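Local coordinates for PTS-dependent dihydroxyacetone kinase operon regulatory protein (Escherichia coli, PDB 4LRZ) that activates transcription of the dhaKLM operon from a sigma-70 promoter and represses its own expression, the chain here being its N-terminal sensor region, at residues N142-A147 / L163-E168; W219-N224 / E293-S298; L268-A273 / V285-P290. All blocks are in the same frame, centred on the assembly; numbering follows the deposited sequence.

Interaction 1. Residues N142-A147 / L163-E168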
ATOM      1  N   ASN F 142      33.833  10.295 -14.866  1.00 43.85           N
ATOM      2  CA  ASN F 142      33.315  11.591 -14.472  1.00 45.47           C
ATOM      3  C   ASN F 142      31.965  11.565 -13.785  1.00 43.71           C
ATOM      4  O   ASN F 142      31.517  12.600 -13.339  1.00 44.91           O
ATOM      5  CB  ASN F 142      33.245  12.501 -15.692  1.00 46.50           C
ATOM      6  CG  ASN F 142      34.586  12.804 -16.208  1.00 50.10           C
ATOM      7  OD1 ASN F 142      34.956  12.347 -17.290  1.00 55.65           O
ATOM      8  ND2 ASN F 142      35.390  13.495 -15.392  1.00 51.86           N
ATOM      9  N   TRP F 143      31.355  10.380 -13.701  1.00 41.82           N
ATOM     10  CA  TRP F 143      30.007  10.188 -13.194  1.00 40.02           C
ATOM     11  C   TRP F 143      29.954   9.421 -11.883  1.00 39.66           C
ATOM     12  O   TRP F 143      30.850   8.612 -11.571  1.00 39.26           O
ATOM     13  CB  TRP F 143      29.141   9.505 -14.263  1.00 38.90           C
ATOM     14  CG  TRP F 143      29.051  10.365 -15.419  1.00 38.69           C
ATOM     15  CD1 TRP F 143      29.951  10.462 -16.443  1.00 41.51           C
ATOM     16  CD2 TRP F 143      28.093  11.396 -15.633  1.00 40.44           C
ATOM     17  NE1 TRP F 143      29.581  11.460 -17.314  1.00 39.39           N
ATOM     18  CE2 TRP F 143      28.439  12.047 -16.844  1.00 39.35           C
ATOM     19  CE3 TRP F 143      26.962  11.825 -14.933  1.00 37.42           C
ATOM     20  CZ2 TRP F 143      27.699  13.097 -17.361  1.00 38.27           C
ATOM     21  CZ3 TRP F 143      26.217  12.840 -15.460  1.00 37.38           C
ATOM     22  CH2 TRP F 143      26.588  13.474 -16.661  1.00 38.96           C
ATOM     23  N   ALA F 144      28.914   9.731 -11.111  1.00 38.43           N
ATOM     24  CA  ALA F 144      28.480   8.949  -9.982  1.00 38.23           C
ATOM     25  C   ALA F 144      27.098   8.370 -10.346  1.00 37.66           C
ATOM     26  O   ALA F 144      26.258   9.088 -10.903  1.00 38.66           O
ATOM     27  CB  ALA F 144      28.370   9.848  -8.722  1.00 38.26           C
ATOM     28  N   PHE F 145      26.845   7.098 -10.035  1.00 36.53           N
ATOM     29  CA  PHE F 145      25.494   6.520 -10.186  1.00 35.54           C
ATOM     30  C   PHE F 145      25.012   5.932  -8.852  1.00 35.49           C
ATOM     31  O   PHE F 145      25.802   5.344  -8.118  1.00 36.17           O
ATOM     32  CB  PHE F 145      25.461   5.454 -11.293  1.00 35.27           C
ATOM     33  CG  PHE F 145      25.602   6.019 -12.683  1.00 35.54           C
ATOM     34  CD1 PHE F 145      24.486   6.424 -13.406  1.00 39.63           C
ATOM     35  CD2 PHE F 145      26.829   6.167 -13.264  1.00 35.89           C
ATOM     36  CE1 PHE F 145      24.617   6.961 -14.700  1.00 38.06           C
ATOM     37  CE2 PHE F 145      26.963   6.704 -14.542  1.00 35.57           C
ATOM     38  CZ  PHE F 145      25.874   7.089 -15.253  1.00 36.49           C
ATOM     39  N   CYS F 146      23.751   6.158  -8.510  1.00 34.47           N
ATOM     40  CA  CYS F 146      23.120   5.447  -7.412  1.00 34.87           C
ATOM     41  C   CYS F 146      21.931   4.722  -7.998  1.00 33.74           C
ATOM     42  O   CYS F 146      21.229   5.254  -8.871  1.00 33.89           O
ATOM     43  CB  CYS F 146      22.572   6.414  -6.356  1.00 35.19           C
ATOM     44  SG  CYS F 146      23.812   7.424  -5.537  1.00 42.45           S
ATOM     45  N   ALA F 147      21.644   3.541  -7.474  1.00 32.40           N
ATOM     46  CA  ALA F 147      20.500   2.793  -7.967  1.00 30.47           C
ATOM     47  C   ALA F 147      19.978   1.839  -6.922  1.00 29.71           C
ATOM     48  O   ALA F 147      20.709   1.342  -6.032  1.00 29.36           O
ATOM     49  CB  ALA F 147      20.863   2.048  -9.266  1.00 30.09           C
ATOM     50  N   LEU F 163      19.857   7.603 -10.056  1.00 32.57           N
ATOM     51  CA  LEU F 163      20.216   8.988 -10.043  1.00 34.18           C
ATOM     52  C   LEU F 163      21.664   9.103 -10.552  1.00 35.49           C
ATOM     53  O   LEU F 163      22.571   8.493  -9.990  1.00 35.46           O
ATOM     54  CB  LEU F 163      20.123   9.510  -8.616  1.00 34.11           C
ATOM     55  CG  LEU F 163      20.479  10.963  -8.279  1.00 35.46           C
ATOM     56  CD1 LEU F 163      19.625  11.435  -7.088  1.00 35.66           C
ATOM     57  CD2 LEU F 163      21.959  11.168  -8.009  1.00 33.25           C
ATOM     58  N   ALA F 164      21.860   9.906 -11.607  1.00 37.17           N
ATOM     59  CA  ALA F 164      23.159  10.123 -12.245  1.00 38.36           C
ATOM     60  C   ALA F 164      23.576  11.571 -12.020  1.00 40.11           C
ATOM     61  O   ALA F 164      22.747  12.473 -12.154  1.00 41.52           O
ATOM     62  CB  ALA F 164      23.068   9.844 -13.734  1.00 37.08           C
ATOM     63  N   CYS F 165      24.851  11.793 -11.695  1.00 40.80           N
ATOM     64  CA  CYS F 165      25.397  13.138 -11.527  1.00 41.70           C
ATOM     65  C   CYS F 165      26.898  13.191 -11.709  1.00 42.33           C
ATOM     66  O   CYS F 165      27.571  12.196 -11.447  1.00 41.85           O
ATOM     67  CB  CYS F 165      25.022  13.738 -10.154  1.00 42.47           C
ATOM     68  SG  CYS F 165      25.851  13.079  -8.688  1.00 43.32           S
ATOM     69  N   PRO F 166      27.439  14.365 -12.130  1.00 43.75           N
ATOM     70  CA  PRO F 166      28.906  14.512 -12.165  1.00 44.71           C
ATOM     71  C   PRO F 166      29.498  14.089 -10.829  1.00 45.66           C
ATOM     72  O   PRO F 166      28.931  14.386  -9.772  1.00 45.98           O
ATOM     73  CB  PRO F 166      29.120  16.002 -12.441  1.00 45.16           C
ATOM     74  CG  PRO F 166      27.904  16.449 -13.154  1.00 44.63           C
ATOM     75  CD  PRO F 166      26.755  15.543 -12.700  1.00 44.47           C
ATOM     76  N   VAL F 167      30.589  13.343 -10.887  1.00 46.51           N
ATOM     77  CA  VAL F 167      31.163  12.732  -9.700  1.00 48.20           C
ATOM     78  C   VAL F 167      31.473  13.759  -8.579  1.00 50.21           C
ATOM     79  O   VAL F 167      31.220  13.480  -7.406  1.00 51.16           O
ATOM     80  CB  VAL F 167      32.401  11.832 -10.071  1.00 48.03           C
ATOM     81  CG1 VAL F 167      33.625  12.653 -10.316  1.00 47.57           C
ATOM     82  CG2 VAL F 167      32.655  10.804  -8.997  1.00 48.88           C
ATOM     83  N   GLU F 168      31.983  14.940  -8.939  1.00 51.82           N
ATOM     84  CA  GLU F 168      32.305  15.977  -7.942  1.00 54.01           C
ATOM     85  C   GLU F 168      31.083  16.527  -7.171  1.00 53.43           C
ATOM     86  O   GLU F 168      31.238  17.093  -6.095  1.00 53.85           O
ATOM     87  CB  GLU F 168      33.140  17.134  -8.557  1.00 56.01           C
ATOM     88  CG  GLU F 168      32.337  18.187  -9.416  1.00 60.03           C
ATOM     89  CD  GLU F 168      32.176  17.824 -10.939  1.00 65.65           C
ATOM     90  OE1 GLU F 168      32.614  16.713 -11.396  1.00 63.74           O
ATOM     91  OE2 GLU F 168      31.599  18.682 -11.672  1.00 66.13           O
TER
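The indole of Trp-143 leans back against the neighbouring strand: its CE3 lies 3.5 Å from Cys-165 C, and CZ3 meets Pro-166 CD at 3.9 Å. CG stands anti to the carbonyl carbon (chi1 -62°), which brings the benzo side of the indole against the Cys-165–Pro-166 peptide although the CB bond points away from that strand; Pro-166 CA sits above one ring face, offset toward the rim. On the same side of the sheet Phe-145 CE1 presses on the methyl of Ala-164, CE1 to CB 3.4 Å. On the face of Cys-146 and Leu-163, Ala-144 CB approaches Cys-165 SG at 4.1 Å. Paired backbone bonds join Ala-144 with Cys-165 and Cys-146 with Leu-163. Beyond the ladder Val-167 N reaches Asn-142 O at 2.7 Å from above the carbonyl plane, 36° out of it. Helix 91-99 packs on Trp-143 through Thr-93, Gln-96 and Leu-97, while Cys-146 and Leu-163 face helix 174-211. A serine in place of Trp-143 would probably leave the Cys-165–Pro-166 peptide without its aromatic neighbour and open a gap beneath helix 91-99. The antiparallel hairpin of strands 143-151 and 157-166, at the centre of a 2-1-5-4-3 sheet with helices on both faces, is typical of a GAF domain.

Interaction 2. Residues W219-N224 / E293-S298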
ATOM      1  N   TRP F 219     -26.068  -5.636   8.104  1.00 41.15           N
ATOM      2  CA  TRP F 219     -25.690  -4.309   8.547  1.00 41.47           C
ATOM      3  C   TRP F 219     -24.438  -4.225   9.434  1.00 42.36           C
ATOM      4  O   TRP F 219     -23.947  -5.228   9.978  1.00 42.26           O
ATOM      5  CB  TRP F 219     -26.892  -3.559   9.138  1.00 42.02           C
ATOM      6  CG  TRP F 219     -27.430  -4.144  10.389  1.00 43.36           C
ATOM      7  CD1 TRP F 219     -27.075  -3.808  11.662  1.00 43.67           C
ATOM      8  CD2 TRP F 219     -28.417  -5.181  10.512  1.00 44.48           C
ATOM      9  NE1 TRP F 219     -27.779  -4.557  12.566  1.00 45.59           N
ATOM     10  CE2 TRP F 219     -28.607  -5.412  11.892  1.00 44.70           C
ATOM     11  CE3 TRP F 219     -29.162  -5.931   9.589  1.00 43.20           C
ATOM     12  CZ2 TRP F 219     -29.523  -6.347  12.381  1.00 45.43           C
ATOM     13  CZ3 TRP F 219     -30.064  -6.869  10.068  1.00 45.05           C
ATOM     14  CH2 TRP F 219     -30.235  -7.072  11.459  1.00 46.74           C
ATOM     15  N   ASP F 220     -23.973  -2.985   9.551  1.00 43.69           N
ATOM     16  CA  ASP F 220     -22.770  -2.497  10.230  1.00 45.20           C
ATOM     17  C   ASP F 220     -22.877  -2.496  11.736  1.00 46.04           C
ATOM     18  O   ASP F 220     -23.985  -2.573  12.233  1.00 46.36           O
ATOM     19  CB  ASP F 220     -22.643  -1.002   9.870  1.00 46.36           C
ATOM     20  CG  ASP F 220     -21.434  -0.744   9.128  1.00 49.29           C
ATOM     21  OD1 ASP F 220     -21.185   0.376   8.668  1.00 55.37           O
ATOM     22  OD2 ASP F 220     -20.685  -1.718   9.032  1.00 57.88           O
ATOM     23  N   GLU F 221     -21.748  -2.330  12.442  1.00 46.49           N
ATOM     24  CA  GLU F 221     -21.768  -2.054  13.914  1.00 48.89           C
ATOM     25  C   GLU F 221     -22.242  -0.633  14.152  1.00 50.10           C
ATOM     26  O   GLU F 221     -22.514  -0.243  15.281  1.00 52.11           O
ATOM     27  CB  GLU F 221     -20.394  -2.215  14.593  1.00 48.43           C
ATOM     28  CG  GLU F 221     -19.377  -1.101  14.273  1.00 48.11           C
ATOM     29  CD  GLU F 221     -18.674  -1.287  12.906  1.00 46.62           C
ATOM     30  OE1 GLU F 221     -18.965  -2.276  12.188  1.00 45.48           O
ATOM     31  OE2 GLU F 221     -17.829  -0.449  12.541  1.00 44.74           O
ATOM     32  N   GLN F 222     -22.299   0.132  13.072  1.00 49.71           N
ATOM     33  CA  GLN F 222     -22.794   1.487  13.094  1.00 51.07           C
ATOM     34  C   GLN F 222     -24.263   1.554  12.718  1.00 50.25           C
ATOM     35  O   GLN F 222     -24.798   2.640  12.630  1.00 53.25           O
ATOM     36  CB  GLN F 222     -21.995   2.346  12.115  1.00 50.56           C
ATOM     37  CG  GLN F 222     -20.517   2.531  12.505  1.00 56.21           C
ATOM     38  CD  GLN F 222     -20.324   3.483  13.701  1.00 63.08           C
ATOM     39  OE1 GLN F 222     -20.102   4.679  13.517  1.00 67.72           O
ATOM     40  NE2 GLN F 222     -20.426   2.953  14.918  1.00 65.08           N
ATOM     41  N   GLY F 223     -24.916   0.429  12.452  1.00 48.46           N
ATOM     42  CA  GLY F 223     -26.331   0.447  12.034  1.00 47.42           C
ATOM     43  C   GLY F 223     -26.641   0.578  10.535  1.00 46.26           C
ATOM     44  O   GLY F 223     -27.808   0.541  10.144  1.00 46.69           O
ATOM     45  N   ASN F 224     -25.609   0.712   9.698  1.00 44.45           N
ATOM     46  CA  ASN F 224     -25.754   0.951   8.251  1.00 43.14           C
ATOM     47  C   ASN F 224     -25.751  -0.306   7.388  1.00 41.98           C
ATOM     48  O   ASN F 224     -24.866  -1.179   7.518  1.00 40.73           O
ATOM     49  CB  ASN F 224     -24.651   1.869   7.792  1.00 43.06           C
ATOM     50  CG  ASN F 224     -24.735   3.181   8.464  1.00 45.88           C
ATOM     51  OD1 ASN F 224     -25.845   3.659   8.715  1.00 48.82           O
ATOM     52  ND2 ASN F 224     -23.591   3.762   8.822  1.00 44.32           N
ATOM     53  N   GLU F 293     -16.366  -8.509  15.774  1.00 53.81           N
ATOM     54  CA  GLU F 293     -15.082  -8.005  15.275  1.00 54.35           C
ATOM     55  C   GLU F 293     -14.520  -7.014  16.281  1.00 56.21           C
ATOM     56  O   GLU F 293     -15.260  -6.510  17.129  1.00 57.11           O
ATOM     57  CB  GLU F 293     -15.255  -7.321  13.899  1.00 52.15           C
ATOM     58  CG  GLU F 293     -15.475  -8.274  12.702  1.00 51.21           C
ATOM     59  CD  GLU F 293     -15.800  -7.527  11.369  1.00 49.92           C
ATOM     60  OE1 GLU F 293     -16.978  -7.127  11.203  1.00 48.52           O
ATOM     61  OE2 GLU F 293     -14.892  -7.363  10.505  1.00 45.61           O
ATOM     62  N   THR F 294     -13.234  -6.704  16.195  1.00 57.49           N
ATOM     63  CA  THR F 294     -12.666  -5.721  17.125  1.00 60.63           C
ATOM     64  C   THR F 294     -13.530  -4.441  17.179  1.00 60.31           C
ATOM     65  O   THR F 294     -13.813  -3.934  18.271  1.00 62.22           O
ATOM     66  CB  THR F 294     -11.159  -5.415  16.833  1.00 61.66           C
ATOM     67  OG1 THR F 294     -11.030  -4.698  15.600  1.00 60.86           O
ATOM     68  CG2 THR F 294     -10.361  -6.731  16.711  1.00 63.50           C
ATOM     69  N   GLN F 295     -14.008  -3.966  16.024  1.00 58.01           N
ATOM     70  CA  GLN F 295     -14.750  -2.678  15.995  1.00 58.08           C
ATOM     71  C   GLN F 295     -16.232  -2.667  16.418  1.00 57.04           C
ATOM     72  O   GLN F 295     -16.864  -1.598  16.424  1.00 57.59           O
ATOM     73  CB  GLN F 295     -14.572  -1.919  14.663  1.00 56.57           C
ATOM     74  CG  GLN F 295     -14.748  -2.759  13.441  1.00 55.77           C
ATOM     75  CD  GLN F 295     -13.427  -3.347  12.986  1.00 57.66           C
ATOM     76  OE1 GLN F 295     -13.227  -4.569  13.010  1.00 57.85           O
ATOM     77  NE2 GLN F 295     -12.503  -2.476  12.589  1.00 57.00           N
ATOM     78  N   GLY F 296     -16.776  -3.824  16.778  1.00 55.61           N
ATOM     79  CA  GLY F 296     -18.189  -3.937  17.116  1.00 54.30           C
ATOM     80  C   GLY F 296     -18.827  -5.181  16.498  1.00 52.87           C
ATOM     81  O   GLY F 296     -18.162  -6.009  15.849  1.00 51.26           O
ATOM     82  N   THR F 297     -20.126  -5.322  16.700  1.00 51.97           N
ATOM     83  CA  THR F 297     -20.820  -6.471  16.157  1.00 50.74           C
ATOM     84  C   THR F 297     -21.596  -6.035  14.933  1.00 48.86           C
ATOM     85  O   THR F 297     -22.216  -4.989  14.943  1.00 50.17           O
ATOM     86  CB  THR F 297     -21.758  -7.126  17.211  1.00 51.70           C
ATOM     87  OG1 THR F 297     -21.030  -7.287  18.434  1.00 52.87           O
ATOM     88  CG2 THR F 297     -22.272  -8.493  16.734  1.00 50.27           C
ATOM     89  N   SER F 298     -21.497  -6.832  13.876  1.00 46.68           N
ATOM     90  CA  SER F 298     -22.266  -6.693  12.660  1.00 44.48           C
ATOM     91  C   SER F 298     -23.225  -7.880  12.614  1.00 44.67           C
ATOM     92  O   SER F 298     -23.023  -8.882  13.343  1.00 44.40           O
ATOM     93  CB  SER F 298     -21.338  -6.754  11.443  1.00 43.05           C
ATOM     94  OG  SER F 298     -20.597  -5.565  11.311  1.00 44.05           O
TER
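Glu-221 fits against the turn at Gln-295 and the strand after it: its CG lies 3.3 Å from Gln-295 O, and its CA makes a CA-H...O contact of 3.1 Å with Thr-297 O. With CG held between the backbone N and the carbonyl carbon (chi1 73°) and the chain bent again at chi2, the carboxylate folds back across the Gln-295 side chain, the carboxylate and amide planes 51° apart. Gly-296 passes beside Glu-221 CB, where a side chain would collide. Ser-298 CB rests 3.4 Å from Trp-219 O. Two type I turns, Asp-220 to Gly-223 and Glu-293 to Gly-296, set these pieces in place. Farther out, Trp-219 meets the ring of Phe-299, and the Glu-221 carboxylate receives its main polar partner, Arg-200 of the second subunit, in a salt bridge through OE1. The same arginine also bridges to Glu-293, whose OE1 is 5.3 Å from Glu-221 OE1. Within the chain the two segments thus meet by van der Waals and CA-H...O contacts, while the two nearby acids would probably repel each other without the guanidinium of Arg-200 that bridges to both, linking this end of the PAS fold to the second subunit.

Interaction 3. Residues L268-A273 / V285-P290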
ATOM      1  N   LEU F 268     -29.885 -16.589  16.166  1.00 77.60           N
ATOM      2  CA  LEU F 268     -31.222 -17.167  16.036  1.00 78.57           C
ATOM      3  C   LEU F 268     -31.244 -18.035  14.800  1.00 78.80           C
ATOM      4  O   LEU F 268     -30.840 -17.579  13.732  1.00 77.76           O
ATOM      5  CB  LEU F 268     -32.275 -16.072  15.874  1.00 77.88           C
ATOM      6  CG  LEU F 268     -32.678 -15.244  17.089  1.00 78.39           C
ATOM      7  CD1 LEU F 268     -33.486 -14.045  16.651  1.00 77.25           C
ATOM      8  CD2 LEU F 268     -33.476 -16.092  18.089  1.00 81.01           C
ATOM      9  N   LYS F 269     -31.714 -19.275  14.930  1.00 80.58           N
ATOM     10  CA  LYS F 269     -31.731 -20.206  13.797  1.00 81.31           C
ATOM     11  C   LYS F 269     -33.135 -20.703  13.466  1.00 83.21           C
ATOM     12  O   LYS F 269     -33.848 -21.201  14.341  1.00 85.04           O
ATOM     13  CB  LYS F 269     -30.773 -21.375  14.046  1.00 81.77           C
ATOM     14  CG  LYS F 269     -29.468 -20.946  14.720  1.00 81.84           C
ATOM     15  CD  LYS F 269     -28.297 -21.897  14.494  1.00 81.63           C
ATOM     16  CE  LYS F 269     -27.024 -21.298  15.093  1.00 80.40           C
ATOM     17  NZ  LYS F 269     -25.812 -22.124  14.838  1.00 79.72           N
ATOM     18  N   HIS F 270     -33.534 -20.541  12.203  1.00 83.77           N
ATOM     19  CA  HIS F 270     -34.836 -21.009  11.686  1.00 85.93           C
ATOM     20  C   HIS F 270     -36.041 -20.648  12.574  1.00 87.24           C
ATOM     21  O   HIS F 270     -37.011 -21.395  12.641  1.00 88.72           O
ATOM     22  CB  HIS F 270     -34.807 -22.528  11.420  1.00 87.72           C
ATOM     23  CG  HIS F 270     -34.193 -22.914  10.103  1.00 89.28           C
ATOM     24  ND1 HIS F 270     -32.872 -22.660   9.786  1.00 88.81           N
ATOM     25  CD2 HIS F 270     -34.714 -23.570   9.036  1.00 91.61           C
ATOM     26  CE1 HIS F 270     -32.614 -23.122   8.575  1.00 89.10           C
ATOM     27  NE2 HIS F 270     -33.712 -23.682   8.098  1.00 91.56           N
ATOM     28  N   VAL F 271     -35.967 -19.499  13.241  1.00 87.04           N
ATOM     29  CA  VAL F 271     -37.031 -19.001  14.128  1.00 88.61           C
ATOM     30  C   VAL F 271     -38.136 -18.259  13.337  1.00 89.17           C
ATOM     31  O   VAL F 271     -37.858 -17.690  12.276  1.00 88.24           O
ATOM     32  CB  VAL F 271     -36.424 -18.052  15.208  1.00 88.05           C
ATOM     33  CG1 VAL F 271     -37.486 -17.560  16.188  1.00 89.68           C
ATOM     34  CG2 VAL F 271     -35.288 -18.738  15.962  1.00 88.06           C
ATOM     35  N   GLU F 272     -39.373 -18.254  13.851  1.00 90.98           N
ATOM     36  CA  GLU F 272     -40.468 -17.456  13.262  1.00 91.61           C
ATOM     37  C   GLU F 272     -40.380 -15.969  13.622  1.00 90.97           C
ATOM     38  O   GLU F 272     -39.946 -15.614  14.724  1.00 90.62           O
ATOM     39  CB  GLU F 272     -41.840 -17.977  13.694  1.00 93.96           C
ATOM     40  CG  GLU F 272     -42.202 -19.374  13.206  1.00 95.58           C
ATOM     41  CD  GLU F 272     -43.636 -19.749  13.565  1.00 98.18           C
ATOM     42  OE1 GLU F 272     -44.575 -19.199  12.950  1.00 99.03           O
ATOM     43  OE2 GLU F 272     -43.824 -20.591  14.466  1.00 99.03           O
ATOM     44  N   ALA F 273     -40.814 -15.112  12.690  1.00 91.00           N
ATOM     45  CA  ALA F 273     -40.760 -13.650  12.860  1.00 90.79           C
ATOM     46  C   ALA F 273     -41.744 -12.884  11.982  1.00 91.63           C
ATOM     47  O   ALA F 273     -42.003 -13.258  10.824  1.00 91.32           O
ATOM     48  CB  ALA F 273     -39.345 -13.127  12.629  1.00 88.78           C
ATOM     49  N   VAL F 285     -39.586 -16.936   8.266  1.00 78.67           N
ATOM     50  CA  VAL F 285     -38.682 -17.729   9.083  1.00 75.99           C
ATOM     51  C   VAL F 285     -37.256 -17.213   8.847  1.00 72.20           C
ATOM     52  O   VAL F 285     -36.809 -17.074   7.708  1.00 70.98           O
ATOM     53  CB  VAL F 285     -38.839 -19.256   8.824  1.00 77.58           C
ATOM     54  CG1 VAL F 285     -39.066 -19.544   7.340  1.00 79.39           C
ATOM     55  CG2 VAL F 285     -37.643 -20.047   9.364  1.00 76.55           C
ATOM     56  N   ILE F 286     -36.563 -16.902   9.933  1.00 68.97           N
ATOM     57  CA  ILE F 286     -35.322 -16.171   9.832  1.00 65.31           C
ATOM     58  C   ILE F 286     -34.175 -16.898  10.499  1.00 63.84           C
ATOM     59  O   ILE F 286     -34.394 -17.828  11.262  1.00 65.02           O
ATOM     60  CB  ILE F 286     -35.456 -14.781  10.468  1.00 64.78           C
ATOM     61  CG1 ILE F 286     -35.520 -14.902  11.988  1.00 65.13           C
ATOM     62  CG2 ILE F 286     -36.672 -14.060   9.917  1.00 64.93           C
ATOM     63  CD1 ILE F 286     -35.008 -13.715  12.727  1.00 65.56           C
ATOM     64  N   THR F 287     -32.956 -16.457  10.190  1.00 61.09           N
ATOM     65  CA  THR F 287     -31.741 -16.772  10.953  1.00 58.46           C
ATOM     66  C   THR F 287     -31.013 -15.466  11.190  1.00 55.83           C
ATOM     67  O   THR F 287     -30.983 -14.603  10.319  1.00 54.69           O
ATOM     68  CB  THR F 287     -30.817 -17.778  10.209  1.00 58.45           C
ATOM     69  OG1 THR F 287     -31.316 -19.111  10.385  1.00 59.48           O
ATOM     70  CG2 THR F 287     -29.387 -17.737  10.740  1.00 58.21           C
ATOM     71  N   LEU F 288     -30.458 -15.298  12.379  1.00 54.60           N
ATOM     72  CA  LEU F 288     -29.657 -14.120  12.665  1.00 52.89           C
ATOM     73  C   LEU F 288     -28.259 -14.534  13.000  1.00 51.87           C
ATOM     74  O   LEU F 288     -28.044 -15.257  13.951  1.00 52.02           O
ATOM     75  CB  LEU F 288     -30.219 -13.278  13.814  1.00 53.40           C
ATOM     76  CG  LEU F 288     -29.343 -12.034  14.042  1.00 52.47           C
ATOM     77  CD1 LEU F 288     -29.804 -10.888  13.164  1.00 49.99           C
ATOM     78  CD2 LEU F 288     -29.339 -11.604  15.496  1.00 54.09           C
ATOM     79  N   LYS F 289     -27.314 -14.039  12.219  1.00 50.90           N
ATOM     80  CA  LYS F 289     -25.907 -14.385  12.363  1.00 50.84           C
ATOM     81  C   LYS F 289     -25.132 -13.166  12.827  1.00 50.60           C
ATOM     82  O   LYS F 289     -24.926 -12.243  12.061  1.00 51.00           O
ATOM     83  CB  LYS F 289     -25.357 -14.902  11.032  1.00 49.65           C
ATOM     84  CG  LYS F 289     -23.868 -15.149  10.994  1.00 49.88           C
ATOM     85  CD  LYS F 289     -23.459 -16.425  11.722  1.00 48.35           C
ATOM     86  CE  LYS F 289     -22.177 -16.973  11.154  1.00 48.11           C
ATOM     87  NZ  LYS F 289     -21.495 -17.849  12.136  1.00 53.30           N
ATOM     88  N   PRO F 290     -24.740 -13.135  14.104  1.00 51.86           N
ATOM     89  CA  PRO F 290     -23.817 -12.083  14.584  1.00 51.62           C
ATOM     90  C   PRO F 290     -22.453 -12.233  13.958  1.00 51.04           C
ATOM     91  O   PRO F 290     -22.022 -13.361  13.703  1.00 51.08           O
ATOM     92  CB  PRO F 290     -23.698 -12.372  16.095  1.00 53.10           C
ATOM     93  CG  PRO F 290     -24.905 -13.241  16.434  1.00 53.90           C
ATOM     94  CD  PRO F 290     -25.178 -14.044  15.186  1.00 52.93           C
TER
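Strand 285-290 pairs antiparallel with Leu-268 and again with Val-271, and between those two the register slips by one residue, a beta bulge at a corner where the chain turns at His-270. Leu-268 and Leu-288 exchange two backbone bonds, Leu-288 N to Leu-268 O being the shorter at 2.7 Å. Past the corner Ile-286 N gives a straight bond to Val-271 O, whereas the return bond from Val-271 N to Ile-286 O is weak, its angle at the hydrogen only 128°. Inside the bulge Thr-287 takes over: its hydroxyl OG1 accepts the N-H of His-270 at 3.2 Å and 172°. OG1 is placed there by a torsion that sets it anti to the carbonyl carbon (chi1 -80°), and the CG2 methyl is turned to Leu-268 O, 3.3 Å away. The imidazole of His-270 crosses the threonine obliquely. Val-285 CG2 touches His-270 O at 3.6 Å. On the other face, the one holding Leu-268, Ile-286 and Leu-288, the contacts are apolar: Leu-268 CB meets Leu-288 CB at 4.0 Å, and Ile-286 CG2 meets the methyl of Ala-273 at 3.9 Å. Helix 256-264 packs on this face through Leu-258 and Ala-261. Thr-287 OG1 is also bonded to His-304 NE2, and the His-304 ring stacks on that of His-270. Lys-289 reaches Glu-210 of the second subunit in a salt bridge. The face under helix 256-264 is aliphatic, while the other mixes Val-285 with the Thr-287 hydroxyl, which bonds both the corner amide and the neighbouring histidine and is likely to steady the bend.

Interaction 1 lies in the GAF domain and interactions 2 and 3 in the PAS domain, about 55 and 70 Å away between centres, on the other side of the chain's centre. Interaction 1 is largely buried, a sheet ladder lined by aromatic and small side chains that no other subunit touches. The two PAS contacts are partly buried and share one sheet: strands 281-293 and 296-304 are neighbours, and interaction 3 nests inside the loop closed by interaction 2. Trp-219 CH2 packs on Leu-288 CD1 at 4.2 Å. Both reach the second subunit through charged side chains, but interaction 3 keeps a backbone ladder where interaction 2 sets a turn against another turn and the first residues of strand 296-304, without ladder bonds.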